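Local coordinates for endo-beta-1,2-glucanase (Talaromyces funiculosus, PDB 6IMV), which hydrolyses beta-1,2-glucans internally as an endo-acting glycoside hydrolase and binds sophorose, a beta-1,2-linked glucose disaccharide, at residues Ala175-Ala180 with Asp190-Trp195. Sequence-based numbering, arbitrary orientation.
Sequences AFIQAA and DLAKKW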
ATOM      1  N   ALA A 175      14.263   2.424   1.653  1.00 13.62           N
ATOM      2  CA  ALA A 175      14.002   3.883   1.640  1.00 13.83           C
ATOM      3  C   ALA A 175      14.333   4.522   2.995  1.00 13.72           C
ATOM      4  O   ALA A 175      14.992   5.570   3.050  1.00 13.77           O
ATOM      5  CB  ALA A 175      12.569   4.157   1.274  1.00 13.55           C
ATOM      6  N   PHE A 176      13.831   3.912   4.074  1.00 13.89           N
ATOM      7  CA  PHE A 176      13.976   4.468   5.411  1.00 14.02           C
ATOM      8  C   PHE A 176      15.460   4.619   5.755  1.00 14.38           C
ATOM      9  O   PHE A 176      15.864   5.628   6.336  1.00 14.91           O
ATOM     10  CB  PHE A 176      13.286   3.603   6.467  1.00 13.92           C
ATOM     11  CG  PHE A 176      13.539   4.088   7.866  1.00 14.03           C
ATOM     12  CD1 PHE A 176      12.770   5.104   8.410  1.00 14.31           C
ATOM     13  CD2 PHE A 176      14.580   3.566   8.621  1.00 14.58           C
ATOM     14  CE1 PHE A 176      13.026   5.573   9.690  1.00 14.48           C
ATOM     15  CE2 PHE A 176      14.833   4.036   9.899  1.00 14.19           C
ATOM     16  CZ  PHE A 176      14.050   5.031  10.436  1.00 14.58           C
ATOM     17  N   ILE A 177      16.239   3.587   5.428  1.00 14.46           N
ATOM     18  CA  ILE A 177      17.677   3.571   5.683  1.00 15.29           C
ATOM     19  C   ILE A 177      18.316   4.777   4.995  1.00 15.58           C
ATOM     20  O   ILE A 177      19.094   5.495   5.627  1.00 16.08           O
ATOM     21  CB  ILE A 177      18.310   2.243   5.228  1.00 15.30           C
ATOM     22  CG1 ILE A 177      17.958   1.111   6.192  1.00 15.63           C
ATOM     23  CG2 ILE A 177      19.815   2.372   5.031  1.00 15.44           C
ATOM     24  CD1 ILE A 177      18.097  -0.262   5.578  1.00 15.70           C
ATOM     25  N   GLN A 178      17.980   4.981   3.712  1.00 16.07           N
ATOM     26  CA  GLN A 178      18.503   6.092   2.948  1.00 16.90           C
ATOM     27  C   GLN A 178      18.090   7.423   3.602  1.00 16.94           C
ATOM     28  O   GLN A 178      18.923   8.324   3.745  1.00 17.01           O
ATOM     29  CB  GLN A 178      18.048   6.036   1.492  1.00 17.54           C
ATOM     30  CG  GLN A 178      18.722   7.073   0.614  1.00 18.50           C
ATOM     31  CD  GLN A 178      20.224   6.903   0.600  1.00 19.77           C
ATOM     32  OE1 GLN A 178      20.750   5.846   0.271  1.00 20.09           O
ATOM     33  NE2 GLN A 178      20.935   7.948   0.983  1.00 20.86           N
ATOM     34  N   ALA A 179      16.813   7.547   3.978  1.00 15.94           N
ATOM     35  CA  ALA A 179      16.296   8.780   4.572  1.00 15.89           C
ATOM     36  C   ALA A 179      17.065   9.111   5.859  1.00 15.99           C
ATOM     37  O   ALA A 179      17.459  10.246   6.074  1.00 14.97           O
ATOM     38  CB  ALA A 179      14.817   8.648   4.852  1.00 15.70           C
ATOM     39  N   ALA A 180      17.258   8.097   6.710  1.00 16.06           N
ATOM     40  CA  ALA A 180      17.926   8.260   7.998  1.00 16.75           C
ATOM     41  C   ALA A 180      19.382   8.702   7.790  1.00 17.53           C
ATOM     42  O   ALA A 180      19.857   9.610   8.475  1.00 17.72           O
ATOM     43  CB  ALA A 180      17.850   6.981   8.782  1.00 16.66           C
ATOM     44  N   ASP A 190      23.037   5.395  13.066  1.00 21.12           N
ATOM     45  CA  ASP A 190      23.202   4.156  13.845  1.00 21.66           C
ATOM     46  C   ASP A 190      21.940   3.289  13.747  1.00 20.62           C
ATOM     47  O   ASP A 190      22.039   2.081  13.557  1.00 18.02           O
ATOM     48  CB  ASP A 190      23.502   4.446  15.317  1.00 23.74           C
ATOM     49  CG  ASP A 190      24.885   5.029  15.558  1.00 26.10           C
ATOM     50  OD1 ASP A 190      25.726   4.978  14.631  1.00 26.86           O
ATOM     51  OD2 ASP A 190      25.111   5.530  16.677  1.00 30.16           O
ATOM     52  N   LEU A 191      20.762   3.910  13.921  1.00 19.37           N
ATOM     53  CA  LEU A 191      19.475   3.224  13.751  1.00 19.15           C
ATOM     54  C   LEU A 191      19.402   2.605  12.350  1.00 18.52           C
ATOM     55  O   LEU A 191      19.021   1.446  12.210  1.00 17.65           O
ATOM     56  CB  LEU A 191      18.321   4.208  13.980  1.00 19.70           C
ATOM     57  CG  LEU A 191      16.910   3.645  13.779  1.00 20.01           C
ATOM     58  CD1 LEU A 191      16.654   2.443  14.689  1.00 19.22           C
ATOM     59  CD2 LEU A 191      15.855   4.727  14.016  1.00 19.22           C
ATOM     60  N   ALA A 192      19.797   3.385  11.334  1.00 18.48           N
ATOM     61  CA  ALA A 192      19.744   2.980   9.929  1.00 18.98           C
ATOM     62  C   ALA A 192      20.602   1.734   9.698  1.00 19.73           C
ATOM     63  O   ALA A 192      20.204   0.840   8.957  1.00 20.15           O
ATOM     64  CB  ALA A 192      20.196   4.111   9.038  1.00 19.04           C
ATOM     65  N   LYS A 193      21.786   1.697  10.317  1.00 20.66           N
ATOM     66  CA  LYS A 193      22.748   0.605  10.114  1.00 21.93           C
ATOM     67  C   LYS A 193      22.224  -0.689  10.747  1.00 20.08           C
ATOM     68  O   LYS A 193      22.460  -1.766  10.217  1.00 19.81           O
ATOM     69  CB  LYS A 193      24.131   0.995  10.646  1.00 24.17           C
ATOM     70  CG  LYS A 193      24.900   1.925   9.718  1.00 27.18           C
ATOM     71  CD  LYS A 193      26.123   2.539  10.361  1.00 30.53           C
ATOM     72  CE  LYS A 193      26.909   3.403   9.397  1.00 33.61           C
ATOM     73  NZ  LYS A 193      28.267   3.702   9.910  1.00 34.92           N
ATOM     74  N   LYS A 194      21.495  -0.577  11.861  1.00 19.19           N
ATOM     75  CA  LYS A 194      20.852  -1.741  12.483  1.00 19.04           C
ATOM     76  C   LYS A 194      19.746  -2.280  11.562  1.00 17.79           C
ATOM     77  O   LYS A 194      19.606  -3.483  11.406  1.00 16.75           O
ATOM     78  CB  LYS A 194      20.302  -1.372  13.861  1.00 20.05           C
ATOM     79  CG  LYS A 194      21.343  -0.942  14.885  1.00 21.41           C
ATOM     80  CD  LYS A 194      20.711  -0.396  16.144  1.00 23.50           C
ATOM     81  CE  LYS A 194      21.713   0.237  17.078  1.00 25.19           C
ATOM     82  NZ  LYS A 194      21.066   0.596  18.359  1.00 27.94           N
ATOM     83  N   TRP A 195      18.983  -1.372  10.936  1.00 16.50           N
ATOM     84  CA  TRP A 195      17.966  -1.752   9.959  1.00 15.68           C
ATOM     85  C   TRP A 195      18.623  -2.367   8.719  1.00 15.62           C
ATOM     86  O   TRP A 195      18.069  -3.320   8.148  1.00 15.18           O
ATOM     87  CB  TRP A 195      17.032  -0.586   9.608  1.00 14.84           C
ATOM     88  CG  TRP A 195      15.872  -0.491  10.552  1.00 14.69           C
ATOM     89  CD1 TRP A 195      15.728   0.388  11.584  1.00 14.96           C
ATOM     90  CD2 TRP A 195      14.729  -1.364  10.614  1.00 14.25           C
ATOM     91  NE1 TRP A 195      14.570   0.140  12.269  1.00 14.90           N
ATOM     92  CE2 TRP A 195      13.931  -0.926  11.695  1.00 14.48           C
ATOM     93  CE3 TRP A 195      14.300  -2.469   9.871  1.00 13.79           C
ATOM     94  CZ2 TRP A 195      12.728  -1.547  12.039  1.00 13.98           C
ATOM     95  CZ3 TRP A 195      13.107  -3.079  10.207  1.00 13.60           C
ATOM     96  CH2 TRP A 195      12.333  -2.623  11.276  1.00 13.73           C
TER
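Ala180 and Ala192 meet methyl to methyl where helices 163-182 and 186-210, a worked example of an antiparallel helical hairpin built from consecutive helices, pack tightly. CB of Ala180 lies 3.7 Å from CB of Ala192, and the short helical axes approach to 8.6 Å with their N-to-C directions 157° apart. One turn away, Ile177 reaches across. Its CG1 lies beside the backbone N and anti to the carbonyl carbon (chi1 -74°), which carries that branch over the second helix: CG1 of Ile177 rests 3.6 Å from the carbonyl O of Ala192 and also against CB of Trp195, while its CD1 ends 3.8 Å from the main-chain C of Trp195. With an alanine here, CG1 and CD1 are gone, and a gap would probably open beside the Ala192 carbonyl and along the Trp195 backbone.

Beside this tight seam the two rings of Phe176 and Trp195 meet. Phe176 turns its edge toward the face of the five-membered ring of Trp195 in a T-shaped stack, centroids 5.6 Å apart and planes at 70°. Helix 80-94 packs against Phe176 through Val87, Ala91 and Ile94, and Trp195 NE1 is hydrogen-bonded to the carbonyl O of Met120 on helix 112-133, a bond that restrains how the indole can turn.

The loose side is that of Lys193, which leaves its backbone pointing away from the hairpin partner, with exposed Asp190 and Lys194 beside it. Between the helices, the contacts of side chain with side chain are apolar. On the buried side, Leu191 CD2 sits at the edge of the Phe176 ring, near its plane, 4.0 Å from Phe176 CZ.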